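Fructose-bisphosphate aldolase (Slackia heliotrinireducens, PDB 4MOZ) belongs to the DeoC/LacD family of aldolases and folds as a closed barrel of eight parallel strands surrounded by helices. Local coordinates at residues L68-D73 with A92-V97; V97-K102 with N134-V139; G148-A153 with R180-G185. All blocks are in the same frame, centred on the assembly; numbering follows the deposited sequence.

Contact 1: residues L68-D73 with A92-V97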
loop_
_atom_site.group_PDB
_atom_site.type_symbol
_atom_site.label_atom_id
_atom_site.label_comp_id
_atom_site.label_asym_id
_atom_site.label_seq_id
_atom_site.Cartn_x
_atom_site.Cartn_y
_atom_site.Cartn_z
ATOM N N LEU C 68 3.201 24.174 27.837
ATOM C CA LEU C 68 4.064 24.287 26.658
ATOM C C LEU C 68 3.772 25.554 25.860
ATOM O O LEU C 68 4.691 26.234 25.399
ATOM C CB LEU C 68 3.931 23.052 25.760
ATOM C CG LEU C 68 4.127 21.677 26.420
ATOM C CD1 LEU C 68 3.756 20.553 25.467
ATOM C CD2 LEU C 68 5.547 21.497 26.931
ATOM N N PHE C 69 2.492 25.875 25.709
ATOM C CA PHE C 69 2.088 27.041 24.931
ATOM C C PHE C 69 2.341 28.351 25.676
ATOM O O PHE C 69 2.638 29.373 25.054
ATOM C CB PHE C 69 0.631 26.914 24.491
ATOM C CG PHE C 69 0.413 25.865 23.432
ATOM C CD1 PHE C 69 0.226 24.524 23.782
ATOM C CD2 PHE C 69 0.405 26.211 22.082
ATOM C CE1 PHE C 69 0.033 23.555 22.809
ATOM C CE2 PHE C 69 0.210 25.246 21.107
ATOM C CZ PHE C 69 0.021 23.917 21.470
ATOM N N LYS C 70 2.236 28.310 27.004
ATOM C CA LYS C 70 2.555 29.459 27.843
ATOM C C LYS C 70 4.043 29.794 27.747
ATOM O O LYS C 70 4.411 30.964 27.662
ATOM C CB LYS C 70 2.171 29.199 29.303
ATOM C CG LYS C 70 0.674 29.164 29.582
ATOM C CD LYS C 70 0.438 28.959 31.074
ATOM C CE LYS C 70 -1.011 28.635 31.399
ATOM N NZ LYS C 70 -1.866 29.848 31.413
ATOM N N ILE C 71 4.882 28.757 27.757
ATOM C CA ILE C 71 6.330 28.906 27.606
ATOM C C ILE C 71 6.679 29.515 26.249
ATOM O O ILE C 71 7.440 30.479 26.174
ATOM C CB ILE C 71 7.070 27.564 27.786
ATOM C CG1 ILE C 71 6.917 27.055 29.223
ATOM C CG2 ILE C 71 8.548 27.721 27.458
ATOM C CD1 ILE C 71 7.287 25.598 29.410
ATOM N N ALA C 72 6.110 28.960 25.185
ATOM C CA ALA C 72 6.347 29.451 23.833
ATOM C C ALA C 72 5.929 30.911 23.676
ATOM O O ALA C 72 6.558 31.667 22.932
ATOM C CB ALA C 72 5.615 28.583 22.824
ATOM N N ASP C 73 4.874 31.300 24.389
ATOM C CA ASP C 73 4.297 32.638 24.274
ATOM C C ASP C 73 5.031 33.673 25.135
ATOM O O ASP C 73 5.251 34.804 24.699
ATOM C CB ASP C 73 2.810 32.587 24.637
ATOM C CG ASP C 73 2.129 33.940 24.546
ATOM O OD1 ASP C 73 2.144 34.562 23.462
ATOM O OD2 ASP C 73 1.560 34.372 25.565
ATOM N N ALA C 92 -5.479 28.739 18.726
ATOM C CA ALA C 92 -6.391 29.887 18.678
ATOM C C ALA C 92 -6.158 30.846 19.850
ATOM O O ALA C 92 -6.310 32.059 19.699
ATOM C CB ALA C 92 -7.847 29.434 18.626
ATOM N N ASP C 93 -5.768 30.296 21.000
ATOM C CA ASP C 93 -5.462 31.096 22.182
ATOM C C ASP C 93 -4.001 31.531 22.254
ATOM O O ASP C 93 -3.622 32.292 23.143
ATOM C CB ASP C 93 -5.834 30.333 23.456
ATOM C CG ASP C 93 -7.321 30.136 23.597
ATOM O OD1 ASP C 93 -8.081 31.069 23.272
ATOM O OD2 ASP C 93 -7.733 29.049 24.034
ATOM N N TYR C 94 -3.185 31.032 21.330
ATOM C CA TYR C 94 -1.761 31.352 21.290
ATOM C C TYR C 94 -1.298 31.631 19.857
ATOM O O TYR C 94 -0.419 30.940 19.341
ATOM C CB TYR C 94 -0.953 30.215 21.927
ATOM C CG TYR C 94 -1.237 30.048 23.398
ATOM C CD1 TYR C 94 -2.273 29.222 23.842
ATOM C CD2 TYR C 94 -0.486 30.730 24.350
ATOM C CE1 TYR C 94 -2.545 29.079 25.195
ATOM C CE2 TYR C 94 -0.751 30.595 25.705
ATOM C CZ TYR C 94 -1.780 29.770 26.119
ATOM O OH TYR C 94 -2.036 29.636 27.457
ATOM N N PRO C 95 -1.885 32.661 19.210
ATOM C CA PRO C 95 -1.630 32.868 17.776
ATOM C C PRO C 95 -0.238 33.400 17.430
ATOM O O PRO C 95 0.226 33.193 16.311
ATOM C CB PRO C 95 -2.707 33.878 17.359
ATOM C CG PRO C 95 -3.093 34.592 18.614
ATOM C CD PRO C 95 -2.748 33.713 19.786
ATOM N N ASN C 96 0.422 34.068 18.373
ATOM C CA ASN C 96 1.706 34.725 18.097
ATOM C C ASN C 96 2.897 33.830 18.397
ATOM O O ASN C 96 3.792 34.195 19.161
ATOM C CB ASN C 96 1.823 36.037 18.875
ATOM C CG ASN C 96 0.605 36.919 18.713
ATOM O OD1 ASN C 96 0.065 37.428 19.694
ATOM N ND2 ASN C 96 0.154 37.090 17.473
ATOM N N VAL C 97 2.883 32.645 17.803
ATOM C CA VAL C 97 3.973 31.692 17.919
ATOM C C VAL C 97 4.216 31.177 16.503
ATOM O O VAL C 97 3.268 31.003 15.728
ATOM C CB VAL C 97 3.600 30.510 18.853
ATOM C CG1 VAL C 97 4.727 29.489 18.929
ATOM C CG2 VAL C 97 3.253 31.001 20.252
HETATM O O HOH W 1 0.337 34.136 21.221
#
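Phe69 sets its CB squarely on the ring of Tyr94 and so makes a CH-pi contact between the helical segment 68-73 and the loop 92-97. The carbon lies 3.7 Å from the centroid of the Tyr94 ring, only 8° off the ring normal. The two rings themselves meet obliquely, with centroids 5.8 Å apart and planes at 42°. Phe69 CG stands beside its own backbone N (chi1 -71°), and this carries the phenyl group away from the loop, where it stacks on Tyr90. A different side of the tyrosine is used by Asp73: its CB reaches the ring edge in plane, 3.8 Å from Tyr94 CD2. Lys70 runs obliquely by the far end of the ring, its CG 3.5 Å from Tyr94 OH; the hydroxyl is hydrogen-bonded to Glu66, earlier on the same helix, which holds the hydroxyl end of the side chain.

In the closed barrel of eight parallel strands, helix 66-74 packs on the outside, and 92-97 is the connection that leads from helix 84-90 into strand 99-102. Deeper in, Ala72 CB and Val97 CG1 touch at 4.1 Å, and both of these residues, like Phe69, also pack on Met80 of strand 79-82.

The polar link is made by water. Asp73 CG lies anti to the backbone N, which sends the carboxylate out toward the loop. One water donates to Asp73 OD1 at 2.9 Å and accepts from Asn96 N at 2.9 Å, a water bridge to the central residue of an inverse gamma turn. Asp93 of the same loop forms a salt bridge with Arg235 of a second subunit.

Contact 2: residues V97-K102 with N134-V139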
loop_
_atom_site.group_PDB
_atom_site.type_symbol
_atom_site.label_atom_id
_atom_site.label_comp_id
_atom_site.label_asym_id
_atom_site.label_seq_id
_atom_site.Cartn_x
_atom_site.Cartn_y
_atom_site.Cartn_z
ATOM N N VAL C 97 2.883 32.645 17.803
ATOM C CA VAL C 97 3.973 31.692 17.919
ATOM C C VAL C 97 4.216 31.177 16.503
ATOM O O VAL C 97 3.268 31.003 15.728
ATOM C CB VAL C 97 3.600 30.510 18.853
ATOM C CG1 VAL C 97 4.727 29.489 18.929
ATOM C CG2 VAL C 97 3.253 31.001 20.252
ATOM N N ASN C 98 5.483 30.971 16.158
ATOM C CA ASN C 98 5.825 30.325 14.900
ATOM C C ASN C 98 5.755 28.819 15.106
ATOM O O ASN C 98 6.605 28.242 15.791
ATOM C CB ASN C 98 7.221 30.740 14.423
ATOM C CG ASN C 98 7.369 32.243 14.250
ATOM O OD1 ASN C 98 6.499 32.907 13.687
ATOM N ND2 ASN C 98 8.484 32.782 14.720
ATOM N N TYR C 99 4.733 28.192 14.527
ATOM C CA TYR C 99 4.515 26.753 14.696
ATOM C C TYR C 99 5.198 25.914 13.626
ATOM O O TYR C 99 5.117 26.213 12.430
ATOM C CB TYR C 99 3.018 26.422 14.753
ATOM C CG TYR C 99 2.331 26.952 15.993
ATOM C CD1 TYR C 99 2.508 26.328 17.234
ATOM C CD2 TYR C 99 1.504 28.077 15.929
ATOM C CE1 TYR C 99 1.884 26.815 18.371
ATOM C CE2 TYR C 99 0.873 28.572 17.061
ATOM C CZ TYR C 99 1.065 27.939 18.279
ATOM O OH TYR C 99 0.440 28.426 19.407
ATOM N N LEU C 100 5.885 24.870 14.084
ATOM C CA LEU C 100 6.432 23.846 13.214
ATOM C C LEU C 100 5.671 22.555 13.505
ATOM O O LEU C 100 5.744 22.019 14.620
ATOM C CB LEU C 100 7.920 23.651 13.487
ATOM C CG LEU C 100 8.694 22.794 12.480
ATOM C CD1 LEU C 100 9.416 23.680 11.481
ATOM C CD2 LEU C 100 9.698 21.913 13.202
ATOM N N VAL C 101 4.934 22.065 12.511
ATOM C CA VAL C 101 4.121 20.862 12.685
ATOM C C VAL C 101 4.956 19.595 12.497
ATOM O O VAL C 101 5.473 19.323 11.407
ATOM C CB VAL C 101 2.891 20.853 11.754
ATOM C CG1 VAL C 101 2.059 19.595 11.976
ATOM C CG2 VAL C 101 2.041 22.097 11.993
ATOM N N LYS C 102 5.092 18.837 13.581
ATOM C CA LYS C 102 5.818 17.577 13.556
ATOM C C LYS C 102 4.941 16.507 12.908
ATOM O O LYS C 102 3.957 16.061 13.494
ATOM C CB LYS C 102 6.254 17.184 14.973
ATOM C CG LYS C 102 7.067 15.900 15.068
ATOM C CD LYS C 102 8.316 15.947 14.198
ATOM C CE LYS C 102 9.383 14.998 14.715
ATOM N NZ LYS C 102 8.956 13.575 14.602
ATOM N N ASN C 134 -6.681 28.463 7.982
ATOM C CA ASN C 134 -7.666 28.774 9.019
ATOM C C ASN C 134 -7.099 29.748 10.060
ATOM O O ASN C 134 -7.724 30.009 11.086
ATOM C CB ASN C 134 -8.180 27.488 9.682
ATOM C CG ASN C 134 -9.458 27.705 10.478
ATOM O OD1 ASN C 134 -10.291 28.549 10.132
ATOM N ND2 ASN C 134 -9.619 26.939 11.554
ATOM N N GLY C 135 -5.908 30.275 9.789
ATOM C CA GLY C 135 -5.317 31.314 10.627
ATOM C C GLY C 135 -4.158 30.923 11.528
ATOM O O GLY C 135 -3.659 31.759 12.277
ATOM N N VAL C 136 -3.718 29.668 11.478
ATOM C CA VAL C 136 -2.613 29.237 12.342
ATOM C C VAL C 136 -1.267 29.544 11.689
ATOM O O VAL C 136 -1.051 29.232 10.515
ATOM C CB VAL C 136 -2.720 27.752 12.745
ATOM C CG1 VAL C 136 -1.606 27.370 13.708
ATOM C CG2 VAL C 136 -4.064 27.488 13.394
ATOM N N ASN C 137 -0.371 30.156 12.463
ATOM C CA ASN C 137 0.931 30.601 11.967
ATOM C C ASN C 137 1.936 29.454 11.798
ATOM O O ASN C 137 2.945 29.375 12.508
ATOM C CB ASN C 137 1.490 31.719 12.865
ATOM C CG ASN C 137 2.781 32.311 12.333
ATOM O OD1 ASN C 137 2.944 32.512 11.124
ATOM N ND2 ASN C 137 3.712 32.597 13.240
ATOM N N VAL C 138 1.647 28.566 10.851
ATOM C CA VAL C 138 2.523 27.439 10.558
ATOM C C VAL C 138 3.630 27.924 9.638
ATOM O O VAL C 138 3.368 28.403 8.534
ATOM C CB VAL C 138 1.762 26.266 9.896
ATOM C CG1 VAL C 138 2.715 25.121 9.550
ATOM C CG2 VAL C 138 0.638 25.772 10.802
ATOM N N VAL C 139 4.867 27.808 10.103
ATOM C CA VAL C 139 6.013 28.266 9.322
ATOM C C VAL C 139 6.763 27.099 8.676
ATOM O O VAL C 139 7.499 27.285 7.712
ATOM C CB VAL C 139 6.965 29.161 10.154
ATOM C CG1 VAL C 139 6.218 30.384 10.677
ATOM C CG2 VAL C 139 7.595 28.389 11.303
#
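Tyr99 and Val138 form the parallel bridge at which strands 99-102 and 138-145 of the barrel come together, the two strands of a beta-alpha-beta unit whose crossover helix is 125-132. Two nearly straight backbone bonds make the bridge: Tyr99 N gives its hydrogen to Asn137 O at 2.9 Å, and Tyr99 O accepts from Val139 N at 2.8 Å. Val138 CA also turns its hydrogen to Tyr99 O, 3.4 Å away.

Apolar contacts flank the bridge. Val136 CG1 meets Tyr99 CD2 at 3.9 Å, approaching the ring obliquely, while Val101 CG2 touches Val138 CG1. Alongside, Val139 sets both methyls against Asn98 CB. The Tyr99 hydroxyl bonds to the carbonyl of Tyr94, beyond these strands.

The side-chain bonds come from Asn137, whose CG is anti to the backbone N (chi1 -175°) and reaches toward Val97 and Asn98, which lead into strand 99-102. Its amide lies beside that of Asn98, the planes 67° apart, and its OD1 is held by Lys29. Asn137 ND2 donates twice: to Asn98 OD1 at 2.8 Å, nearly in its own amide plane, and to Val97 O at 3.0 Å, from above that carbonyl's plane.

Contact 3: residues G148-A153 with R180-G185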
loop_
_atom_site.group_PDB
_atom_site.type_symbol
_atom_site.label_atom_id
_atom_site.label_comp_id
_atom_site.label_asym_id
_atom_site.label_seq_id
_atom_site.Cartn_x
_atom_site.Cartn_y
_atom_site.Cartn_z
ATOM N N GLY C 148 19.223 3.283 9.209
ATOM C CA GLY C 148 19.742 2.007 9.686
ATOM C C GLY C 148 18.715 1.117 10.360
ATOM O O GLY C 148 19.028 -0.011 10.737
ATOM N N SER C 149 17.495 1.625 10.538
ATOM C CA SER C 149 16.368 0.799 10.960
ATOM C C SER C 149 15.941 -0.059 9.777
ATOM O O SER C 149 16.099 0.351 8.626
ATOM C CB SER C 149 15.191 1.673 11.403
ATOM O OG SER C 149 14.013 0.900 11.595
ATOM N N GLU C 150 15.386 -1.236 10.049
ATOM C CA GLU C 150 14.825 -2.064 8.977
ATOM C C GLU C 150 13.640 -1.391 8.279
ATOM O O GLU C 150 13.239 -1.811 7.198
ATOM C CB GLU C 150 14.452 -3.455 9.494
ATOM C CG GLU C 150 15.680 -4.311 9.763
ATOM C CD GLU C 150 15.360 -5.741 10.141
ATOM O OE1 GLU C 150 14.167 -6.118 10.148
ATOM O OE2 GLU C 150 16.319 -6.487 10.429
ATOM N N TYR C 151 13.102 -0.336 8.889
ATOM C CA TYR C 151 12.024 0.441 8.281
ATOM C C TYR C 151 12.506 1.768 7.683
ATOM O O TYR C 151 11.695 2.638 7.364
ATOM C CB TYR C 151 10.900 0.669 9.294
ATOM C CG TYR C 151 10.389 -0.609 9.920
ATOM C CD1 TYR C 151 9.531 -1.459 9.220
ATOM C CD2 TYR C 151 10.767 -0.970 11.207
ATOM C CE1 TYR C 151 9.065 -2.636 9.795
ATOM C CE2 TYR C 151 10.308 -2.139 11.791
ATOM C CZ TYR C 151 9.458 -2.969 11.086
ATOM O OH TYR C 151 9.007 -4.126 11.677
ATOM N N GLU C 152 13.825 1.903 7.522
ATOM C CA GLU C 152 14.457 3.094 6.927
ATOM C C GLU C 152 13.795 3.521 5.613
ATOM O O GLU C 152 13.525 4.704 5.410
ATOM C CB GLU C 152 15.955 2.852 6.699
ATOM C CG GLU C 152 16.691 3.967 5.957
ATOM C CD GLU C 152 18.100 3.566 5.532
ATOM O OE1 GLU C 152 19.012 3.599 6.390
ATOM O OE2 GLU C 152 18.300 3.229 4.339
ATOM N N ALA C 153 13.530 2.549 4.743
ATOM C CA ALA C 153 12.983 2.809 3.408
ATOM C C ALA C 153 11.669 3.585 3.430
ATOM O O ALA C 153 11.481 4.525 2.651
ATOM C CB ALA C 153 12.809 1.506 2.642
ATOM N N ARG C 180 19.083 4.713 14.211
ATOM C CA ARG C 180 18.674 3.833 15.290
ATOM C C ARG C 180 18.225 2.494 14.739
ATOM O O ARG C 180 17.518 2.421 13.732
ATOM C CB ARG C 180 17.548 4.465 16.112
ATOM C CG ARG C 180 17.235 3.721 17.405
ATOM C CD ARG C 180 16.276 4.508 18.289
ATOM N NE ARG C 180 16.837 5.802 18.673
ATOM C CZ ARG C 180 16.123 6.853 19.068
ATOM N NH1 ARG C 180 14.797 6.782 19.143
ATOM N NH2 ARG C 180 16.742 7.984 19.388
ATOM N N GLY C 181 18.638 1.435 15.419
ATOM C CA GLY C 181 18.278 0.092 15.021
ATOM C C GLY C 181 19.342 -0.914 15.396
ATOM O O GLY C 181 20.460 -0.554 15.763
ATOM N N LYS C 182 18.939 -2.178 15.331
ATOM C CA LYS C 182 19.792 -3.359 15.367
ATOM C C LYS C 182 21.156 -3.124 14.696
ATOM O O LYS C 182 22.201 -3.429 15.272
ATOM C CB LYS C 182 19.026 -4.418 14.582
ATOM C CG LYS C 182 19.230 -5.874 14.897
ATOM C CD LYS C 182 18.501 -6.609 13.787
ATOM C CE LYS C 182 18.019 -7.974 14.204
ATOM N NZ LYS C 182 16.921 -8.405 13.300
ATOM N N ALA C 183 21.127 -2.566 13.485
ATOM C CA ALA C 183 22.330 -2.323 12.681
ATOM C C ALA C 183 23.213 -1.212 13.236
ATOM O O ALA C 183 24.405 -1.157 12.935
ATOM C CB ALA C 183 21.952 -2.003 11.241
ATOM N N VAL C 184 22.624 -0.326 14.034
ATOM C CA VAL C 184 23.333 0.846 14.527
ATOM C C VAL C 184 23.952 0.578 15.898
ATOM O O VAL C 184 25.172 0.620 16.042
ATOM C CB VAL C 184 22.418 2.094 14.558
ATOM C CG1 VAL C 184 23.212 3.331 14.947
ATOM C CG2 VAL C 184 21.754 2.304 13.206
ATOM N N GLY C 185 23.111 0.309 16.895
ATOM C CA GLY C 185 23.562 -0.022 18.252
ATOM C C GLY C 185 24.557 0.947 18.875
ATOM O O GLY C 185 24.254 2.132 19.072
HETATM O O HOH W 2 18.862 -2.334 12.081
#
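The carboxylate of Glu150 is the flat group that reaches across: Lys182 NZ approaches its OE2 from above the carboxylate plane, well tilted from it, at 3.5 Å, a long salt bridge. Both chains are extended beyond CG and cross obliquely, the ammonium coming to that one oxygen from one side.

Between them the backbones come close, where Ser149 and Gly181 have CA atoms 4.5 Å apart. Gly148 O has Ala183 CB 3.6 Å away and is bonded to a water, which donates to Gly148 O at 2.7 Å and accepts from Ala183 N at 2.7 Å. Val184 CG2 packs 4.1 Å from Gly148 CA.

In the barrel these are the loops following strands 138-145 and 172-177, the first leading into helix 152-168. Ser149 OG, anti to the backbone N (chi1 170°), accepts from Tyr151 N in an ST turn and also bonds to Pro117 O. Glu152 OE1 takes Gly148 N and bonds to Thr107 of a third subunit.

Asp116 accepts from both Glu150 N and Lys182 N. With the direct ion pair so long, the loops are joined largely through intermediaries: a water, Asp116, and Gln114 of the third subunit, which bonds to Glu150 OE2.

How the contacts relate
All three contacts belong to one barrel and come in series along the chain. Contacts 1 and 2 are neighbours, their centres about 11 Å apart: they share Val97, where the loop of contact 1 runs on toward strand 99-102. Contact 3 lies across the chain's centre from contact 1, about 36 Å between centres, and its centre is about 31 Å from that of contact 2. Strand 138-145 starts at contact 2 and runs toward contact 3, leading to the turn before helix 152-168. Contacts 1 and 2 thus lie at the N-terminal end of the barrel strands, contact 3 among the loops at the C-terminal end.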